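Local structure of putative histidine protein kinase (Rhodobacter sphaeroides, 3KYJ) at residues Val85-Ala98 and Leu124-Ser136. The protein is probably a CheA-type chemotaxis histidine kinase, seen here through its histidine phosphotransfer (Hpt) domain, that relays receptor signals towards the flagellar motor by autophosphorylation and phosphate transfer. Numbering follows the deposited sequence.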
ATOM      1  N   VAL A  85      14.438 -17.830   7.150  1.00 29.26           N
ATOM      2  CA  VAL A  85      15.110 -17.341   8.348  1.00 27.66           C
ATOM      3  C   VAL A  85      14.168 -17.406   9.565  1.00 26.42           C
ATOM      4  O   VAL A  85      13.056 -16.932   9.510  1.00 26.06           O
ATOM      5  CB  VAL A  85      15.598 -15.875   8.118  1.00 30.29           C
ATOM      6  CG1 VAL A  85      16.181 -15.279   9.386  1.00 32.24           C
ATOM      7  CG2 VAL A  85      16.626 -15.854   7.018  1.00 34.19           C
ATOM      8  N   PRO A  86      14.599 -18.039  10.668  1.00 25.85           N
ATOM      9  CA  PRO A  86      13.715 -18.037  11.840  1.00 24.66           C
ATOM     10  C   PRO A  86      13.503 -16.652  12.457  1.00 23.71           C
ATOM     11  O   PRO A  86      14.405 -15.799  12.430  1.00 24.73           O
ATOM     12  CB  PRO A  86      14.459 -18.944  12.843  1.00 28.09           C
ATOM     13  CG  PRO A  86      15.379 -19.755  12.016  1.00 28.92           C
ATOM     14  CD  PRO A  86      15.803 -18.850  10.893  1.00 28.19           C
ATOM     15  N   MET A  87      12.299 -16.445  12.969  1.00 22.77           N
ATOM     16  CA  MET A  87      11.944 -15.213  13.666  0.51 22.27           C
ATOM     17  C   MET A  87      12.532 -15.278  15.071  1.00 21.86           C
ATOM     18  O   MET A  87      11.825 -15.486  16.067  1.00 21.76           O
ATOM     19  CB  MET A  87      10.418 -15.034  13.694  0.51 22.96           C
ATOM     20  CG  MET A  87       9.894 -13.792  14.463  0.51 22.99           C
ATOM     21  SD  MET A  87      10.456 -12.170  13.889  0.51 22.32           S
ATOM     22  CE  MET A  87       9.586 -11.982  12.328  0.51 24.96           C
ATOM     23  N   ASP A  88      13.847 -15.108  15.145  1.00 23.02           N
ATOM     24  CA  ASP A  88      14.537 -15.265  16.415  1.00 25.71           C
ATOM     25  C   ASP A  88      14.358 -14.060  17.328  1.00 24.72           C
ATOM     26  O   ASP A  88      13.789 -13.028  16.935  1.00 23.26           O
ATOM     27  CB  ASP A  88      16.023 -15.626  16.199  1.00 27.45           C
ATOM     28  CG  ASP A  88      16.866 -14.463  15.690  1.00 28.99           C
ATOM     29  OD1 ASP A  88      16.602 -13.296  16.036  1.00 28.53           O
ATOM     30  OD2 ASP A  88      17.824 -14.748  14.939  1.00 31.21           O
ATOM     31  N   GLY A  89      14.839 -14.197  18.551  1.00 23.30           N
ATOM     32  CA  GLY A  89      14.627 -13.205  19.577  1.00 23.43           C
ATOM     33  C   GLY A  89      15.264 -11.874  19.204  1.00 23.01           C
ATOM     34  O   GLY A  89      14.760 -10.828  19.586  1.00 25.20           O
ATOM     35  N   GLU A  90      16.357 -11.930  18.454  1.00 23.51           N
ATOM     36  CA  GLU A  90      17.041 -10.712  18.063  1.00 25.20           C
ATOM     37  C   GLU A  90      16.206  -9.927  17.042  1.00 24.21           C
ATOM     38  O   GLU A  90      16.120  -8.683  17.099  1.00 24.66           O
ATOM     39  CB  GLU A  90      18.435 -10.995  17.502  1.00 27.01           C
ATOM     40  CG  GLU A  90      19.188  -9.701  17.188  1.00 32.37           C
ATOM     41  CD  GLU A  90      20.615  -9.935  16.736  1.00 33.92           C
ATOM     42  OE1 GLU A  90      20.956 -11.073  16.354  1.00 34.07           O
ATOM     43  OE2 GLU A  90      21.391  -8.962  16.745  1.00 34.64           O
ATOM     44  N   ILE A  91      15.637 -10.636  16.077  1.00 21.40           N
ATOM     45  CA  ILE A  91      14.756  -9.977  15.106  1.00 19.53           C
ATOM     46  C   ILE A  91      13.615  -9.286  15.832  1.00 19.91           C
ATOM     47  O   ILE A  91      13.281  -8.123  15.531  1.00 19.52           O
ATOM     48  CB  ILE A  91      14.234 -10.959  14.046  1.00 19.27           C
ATOM     49  CG1 ILE A  91      15.396 -11.504  13.211  1.00 21.36           C
ATOM     50  CG2 ILE A  91      13.175 -10.287  13.194  1.00 19.47           C
ATOM     51  CD1 ILE A  91      15.031 -12.386  12.011  1.00 24.74           C
ATOM     52  N   VAL A  92      12.992  -9.984  16.776  1.00 19.20           N
ATOM     53  CA  VAL A  92      11.856  -9.421  17.491  1.00 19.54           C
ATOM     54  C   VAL A  92      12.278  -8.152  18.225  1.00 20.41           C
ATOM     55  O   VAL A  92      11.595  -7.138  18.194  1.00 20.93           O
ATOM     56  CB  VAL A  92      11.204 -10.459  18.436  1.00 20.24           C
ATOM     57  CG1 VAL A  92      10.170  -9.797  19.326  1.00 22.79           C
ATOM     58  CG2 VAL A  92      10.593 -11.586  17.610  1.00 21.01           C
ATOM     59  N   GLU A  93      13.452  -8.211  18.845  1.00 22.16           N
ATOM     60  CA  GLU A  93      14.003  -7.093  19.596  1.00 25.05           C
ATOM     61  C   GLU A  93      14.252  -5.849  18.724  1.00 22.10           C
ATOM     62  O   GLU A  93      13.868  -4.727  19.076  1.00 23.63           O
ATOM     63  CB  GLU A  93      15.333  -7.550  20.214  1.00 30.39           C
ATOM     64  CG  GLU A  93      16.162  -6.500  20.882  1.00 40.60           C
ATOM     65  CD  GLU A  93      17.469  -7.078  21.400  1.00 45.37           C
ATOM     66  OE1 GLU A  93      17.448  -8.192  21.977  1.00 45.42           O
ATOM     67  OE2 GLU A  93      18.515  -6.418  21.225  1.00 48.36           O
ATOM     68  N   ILE A  94      14.930  -6.066  17.606  1.00 21.20           N
ATOM     69  CA  ILE A  94      15.266  -4.987  16.680  1.00 18.98           C
ATOM     70  C   ILE A  94      13.965  -4.367  16.143  1.00 19.24           C
ATOM     71  O   ILE A  94      13.846  -3.144  16.018  1.00 20.58           O
ATOM     72  CB  ILE A  94      16.143  -5.472  15.523  1.00 20.63           C
ATOM     73  CG1 ILE A  94      17.524  -5.893  16.052  1.00 25.88           C
ATOM     74  CG2 ILE A  94      16.306  -4.379  14.471  1.00 24.17           C
ATOM     75  CD1 ILE A  94      18.331  -6.682  15.048  1.00 30.99           C
ATOM     76  N   LEU A  95      12.971  -5.197  15.858  1.00 18.02           N
ATOM     77  CA  LEU A  95      11.724  -4.671  15.307  1.00 16.05           C
ATOM     78  C   LEU A  95      10.892  -3.938  16.358  1.00 16.42           C
ATOM     79  O   LEU A  95      10.173  -3.000  16.007  1.00 16.13           O
ATOM     80  CB  LEU A  95      10.920  -5.752  14.610  1.00 16.05           C
ATOM     81  CG  LEU A  95      11.553  -6.338  13.351  1.00 15.96           C
ATOM     82  CD1 LEU A  95      10.771  -7.544  12.824  1.00 17.99           C
ATOM     83  CD2 LEU A  95      11.661  -5.247  12.271  1.00 18.51           C
ATOM     84  N   LEU A  96      10.967  -4.350  17.628  1.00 18.23           N
ATOM     85  CA  LEU A  96      10.331  -3.592  18.699  1.00 20.23           C
ATOM     86  C   LEU A  96      10.969  -2.189  18.801  1.00 19.95           C
ATOM     87  O   LEU A  96      10.265  -1.195  18.927  1.00 20.58           O
ATOM     88  CB  LEU A  96      10.409  -4.311  20.055  1.00 22.70           C
ATOM     89  CG  LEU A  96       9.287  -5.324  20.256  1.00 25.76           C
ATOM     90  CD1 LEU A  96       9.584  -6.176  21.494  1.00 30.26           C
ATOM     91  CD2 LEU A  96       7.953  -4.615  20.383  1.00 27.78           C
ATOM     92  N   PHE A  97      12.297  -2.122  18.728  1.00 20.40           N
ATOM     93  CA  PHE A  97      13.007  -0.844  18.690  1.00 20.30           C
ATOM     94  C   PHE A  97      12.547  -0.045  17.466  1.00 19.07           C
ATOM     95  O   PHE A  97      12.260   1.154  17.558  1.00 19.52           O
ATOM     96  CB  PHE A  97      14.527  -1.125  18.671  1.00 22.57           C
ATOM     97  CG  PHE A  97      15.408   0.097  18.583  1.00 24.20           C
ATOM     98  CD1 PHE A  97      15.144   1.226  19.319  1.00 28.00           C
ATOM     99  CD2 PHE A  97      16.494   0.090  17.742  1.00 28.07           C
ATOM    100  CE1 PHE A  97      15.983   2.354  19.224  1.00 28.66           C
ATOM    101  CE2 PHE A  97      17.324   1.202  17.645  1.00 29.23           C
ATOM    102  CZ  PHE A  97      17.053   2.322  18.375  1.00 28.28           C
ATOM    103  N   ALA A  98      12.441  -0.714  16.322  1.00 17.56           N
ATOM    104  CA  ALA A  98      11.953  -0.052  15.122  1.00 17.02           C
ATOM    105  C   ALA A  98      10.549   0.502  15.312  1.00 17.15           C
ATOM    106  O   ALA A  98      10.266   1.606  14.868  1.00 16.71           O
ATOM    107  CB  ALA A  98      12.013  -0.959  13.924  1.00 18.89           C
ATOM    108  N   LEU A 124      19.367   2.574  14.314  1.00 27.50           N
ATOM    109  CA  LEU A 124      18.407   1.553  13.942  1.00 24.58           C
ATOM    110  C   LEU A 124      18.763   1.009  12.574  1.00 21.03           C
ATOM    111  O   LEU A 124      18.702  -0.202  12.348  1.00 22.28           O
ATOM    112  CB  LEU A 124      16.997   2.130  13.928  1.00 26.01           C
ATOM    113  CG  LEU A 124      15.951   1.220  13.267  1.00 25.49           C
ATOM    114  CD1 LEU A 124      15.766  -0.091  14.044  1.00 26.91           C
ATOM    115  CD2 LEU A 124      14.625   1.957  13.136  1.00 27.58           C
ATOM    116  N   MET A 125      19.113   1.893  11.638  1.00 20.16           N
ATOM    117  CA  MET A 125      19.432   1.437  10.304  1.00 20.94           C
ATOM    118  C   MET A 125      20.641   0.491  10.353  1.00 23.43           C
ATOM    119  O   MET A 125      20.664  -0.536   9.706  1.00 23.88           O
ATOM    120  CB  MET A 125      19.672   2.620   9.353  1.00 21.13           C
ATOM    121  CG  MET A 125      18.398   3.458   9.071  1.00 21.27           C
ATOM    122  SD  MET A 125      17.153   2.516   8.176  1.00 21.66           S
ATOM    123  CE  MET A 125      17.835   2.587   6.515  1.00 22.75           C
ATOM    124  N   ASP A 126      21.668   0.866  11.106  1.00 25.28           N
ATOM    125  CA  ASP A 126      22.821  -0.018  11.219  1.00 28.51           C
ATOM    126  C   ASP A 126      22.443  -1.395  11.774  1.00 26.39           C
ATOM    127  O   ASP A 126      22.938  -2.414  11.291  1.00 26.42           O
ATOM    128  CB  ASP A 126      23.896   0.608  12.114  1.00 32.09           C
ATOM    129  CG  ASP A 126      24.734   1.663  11.408  1.00 38.71           C
ATOM    130  OD1 ASP A 126      24.680   1.783  10.157  1.00 40.92           O
ATOM    131  OD2 ASP A 126      25.491   2.357  12.120  1.00 41.89           O
ATOM    132  N   GLN A 127      21.555  -1.420  12.768  1.00 25.89           N
ATOM    133  CA  GLN A 127      21.156  -2.688  13.401  1.00 27.27           C
ATOM    134  C   GLN A 127      20.384  -3.546  12.420  1.00 26.38           C
ATOM    135  O   GLN A 127      20.584  -4.742  12.319  1.00 27.00           O
ATOM    136  CB  GLN A 127      20.309  -2.421  14.641  1.00 34.39           C
ATOM    137  CG  GLN A 127      21.083  -1.820  15.803  1.00 43.99           C
ATOM    138  CD  GLN A 127      20.200  -1.471  16.982  1.00 50.73           C
ATOM    139  OE1 GLN A 127      19.178  -2.114  17.218  1.00 50.21           O
ATOM    140  NE2 GLN A 127      20.591  -0.448  17.733  1.00 60.37           N
ATOM    141  N   LEU A 128      19.478  -2.926  11.685  1.00 24.10           N
ATOM    142  CA  LEU A 128      18.744  -3.670  10.680  1.00 23.97           C
ATOM    143  C   LEU A 128      19.694  -4.221   9.620  1.00 25.80           C
ATOM    144  O   LEU A 128      19.609  -5.398   9.263  1.00 26.61           O
ATOM    145  CB  LEU A 128      17.671  -2.799  10.035  1.00 21.55           C
ATOM    146  CG  LEU A 128      16.469  -2.466  10.913  1.00 18.75           C
ATOM    147  CD1 LEU A 128      15.756  -1.256  10.358  1.00 19.08           C
ATOM    148  CD2 LEU A 128      15.464  -3.639  11.021  1.00 20.68           C
ATOM    149  N   ARG A 129      20.633  -3.395   9.132  1.00 28.00           N
ATOM    150  CA  ARG A 129      21.507  -3.855   8.069  1.00 30.59           C
ATOM    151  C   ARG A 129      22.386  -5.006   8.566  1.00 31.26           C
ATOM    152  O   ARG A 129      22.648  -5.935   7.821  1.00 32.08           O
ATOM    153  CB  ARG A 129      22.397  -2.717   7.540  1.00 31.69           C
ATOM    154  CG  ARG A 129      21.646  -1.659   6.769  1.00 33.61           C
ATOM    155  CD  ARG A 129      22.634  -0.736   5.997  1.00 34.95           C
ATOM    156  NE  ARG A 129      22.018   0.533   5.571  1.00 35.61           N
ATOM    157  CZ  ARG A 129      21.110   0.628   4.604  1.00 36.99           C
ATOM    158  NH1 ARG A 129      20.688  -0.454   3.956  1.00 38.85           N
ATOM    159  NH2 ARG A 129      20.609   1.803   4.285  1.00 36.98           N
ATOM    160  N   SER A 130      22.831  -4.912   9.819  1.00 30.98           N
ATOM    161  CA  SER A 130      23.671  -5.940  10.435  1.00 32.04           C
ATOM    162  C   SER A 130      22.915  -7.267  10.564  1.00 31.78           C
ATOM    163  O   SER A 130      23.433  -8.304  10.175  1.00 32.57           O
ATOM    164  CB  SER A 130      24.112  -5.496  11.829  1.00 35.31           C
ATOM    165  OG  SER A 130      24.721  -6.589  12.517  1.00 37.20           O
ATOM    166  N   LYS A 131      21.702  -7.231  11.117  1.00 31.73           N
ATOM    167  CA  LYS A 131      20.917  -8.451  11.267  1.00 31.64           C
ATOM    168  C   LYS A 131      20.596  -9.036   9.890  1.00 31.90           C
ATOM    169  O   LYS A 131      20.718 -10.228   9.684  1.00 33.25           O
ATOM    170  CB  LYS A 131      19.657  -8.210  12.077  1.00 32.36           C
ATOM    171  CG  LYS A 131      18.888  -9.504  12.373  1.00 33.92           C
ATOM    172  CD  LYS A 131      19.757 -10.546  13.051  1.00 35.75           C
ATOM    173  CE  LYS A 131      18.861 -11.617  13.686  1.00 37.32           C
ATOM    174  NZ  LYS A 131      19.655 -12.749  14.249  1.00 41.11           N
ATOM    175  N   ILE A 132      20.213  -8.195   8.937  1.00 33.04           N
ATOM    176  CA  ILE A 132      19.937  -8.683   7.586  1.00 33.66           C
ATOM    177  C   ILE A 132      21.140  -9.426   6.995  1.00 36.95           C
ATOM    178  O   ILE A 132      21.002 -10.523   6.450  1.00 38.53           O
ATOM    179  CB  ILE A 132      19.464  -7.537   6.670  1.00 33.88           C
ATOM    180  CG1 ILE A 132      18.046  -7.120   7.065  1.00 33.09           C
ATOM    181  CG2 ILE A 132      19.485  -7.959   5.218  1.00 37.49           C
ATOM    182  CD1 ILE A 132      17.590  -5.799   6.412  1.00 33.66           C
ATOM    183  N   ALA A 133      22.320  -8.834   7.137  1.00 40.07           N
ATOM    184  CA  ALA A 133      23.539  -9.434   6.621  1.00 43.62           C
ATOM    185  C   ALA A 133      23.880 -10.750   7.335  1.00 43.17           C
ATOM    186  O   ALA A 133      24.279 -11.719   6.695  1.00 43.75           O
ATOM    187  CB  ALA A 133      24.691  -8.447   6.739  1.00 48.30           C
ATOM    188  N   ARG A 134      23.726 -10.771   8.656  1.00 44.50           N
ATOM    189  CA  ARG A 134      24.141 -11.931   9.445  1.00 48.33           C
ATOM    190  C   ARG A 134      23.218 -13.112   9.274  1.00 50.11           C
ATOM    191  O   ARG A 134      23.647 -14.248   9.344  1.00 49.52           O
ATOM    192  CB  ARG A 134      24.209 -11.593  10.930  1.00 50.81           C
ATOM    193  CG  ARG A 134      25.501 -10.935  11.337  1.00 52.47           C
ATOM    194  CD  ARG A 134      25.509 -10.641  12.814  1.00 51.20           C
ATOM    195  NE  ARG A 134      24.578  -9.576  13.142  1.00 48.01           N
ATOM    196  CZ  ARG A 134      23.527  -9.694  13.936  1.00 44.42           C
ATOM    197  NH1 ARG A 134      23.239 -10.858  14.510  1.00 46.79           N
ATOM    198  NH2 ARG A 134      22.758  -8.639  14.155  1.00 44.40           N
ATOM    199  N   CYS A 135      21.933 -12.866   9.090  1.00 54.02           N
ATOM    200  CA  CYS A 135      21.030 -13.995   9.031  1.00 58.13           C
ATOM    201  C   CYS A 135      20.765 -14.363   7.573  1.00 60.44           C
ATOM    202  O   CYS A 135      20.089 -15.349   7.285  1.00 61.04           O
ATOM    203  CB  CYS A 135      19.758 -13.715   9.824  1.00 59.28           C
ATOM    204  SG  CYS A 135      18.571 -12.793   8.959  1.00 57.18           S
ATOM    205  N   SER A 136      21.349 -13.599   6.655  1.00 65.32           N
ATOM    206  CA  SER A 136      21.307 -13.971   5.244  1.00 70.48           C
ATOM    207  C   SER A 136      22.707 -14.038   4.628  1.00 76.42           C
ATOM    208  O   SER A 136      22.883 -13.742   3.446  1.00 74.48           O
ATOM    209  CB  SER A 136      20.442 -12.983   4.458  1.00 20.00           C
ATOM    210  OG  SER A 136      19.088 -13.047   4.874  1.00 20.00           O
TER
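Ile94 pushes into a hole between Leu124, Gln127, Leu128 and Lys131, a knob-into-hole fit that joins two nearly antiparallel helical segments, 89-98 and 124-135, whose axes approach to 10.4 Å. A beta-branched isoleucine suits the site because its branches diverge: chi1 of -67° sets CG1 beside the backbone N and leaves CG2 anti to it, 3.6 Å from Leu128 CD2, while CD1 rests on Lys131 CB. The small Ala98 lets Leu124 come close, and compact Val85 packs CG1 on Cys135 SG. Lys131 belongs to this tight part: its long apolar chain crosses Ile91, CE a snug 3.5 Å from Ile91 CG1, before NZ forms salt bridges with Asp88 OD2 (2.8 Å, syn lone pair) and Glu90 OE1. Asp88 is also the N-cap residue, OD1 accepting from Ile91 N and weakly from Glu90 N.

The outward side is looser and polar. Glu90 OE1 takes Lys131 NZ and Arg134 NH1 from the same face. Arginine's several N-H groups serve two partners: NH1 makes a straight, in-plane salt bridge to OE1 (2.9 Å, 177°), NH2 a bent bond from above the carboxylate to OE2, and NE and NH2 hold Ser130 OG. With an alanine in place of Arg134, OE2 and Ser130 OG would lose their guanidinium bonds and the carboxylate would probably rotate more freely. Farther along, the exposed Phe97 ring lies nearly parallel to the Gln127 amide, CD2 3.5 Å from Gln127 OE1.

Within the all-helical Hpt-domain structure, helix 64-82 meets both segments, through Ala98 and Met125, whereas Leu95, on another face, packs on Leu31 of helix 10-35 and Leu47 of helix 40-60.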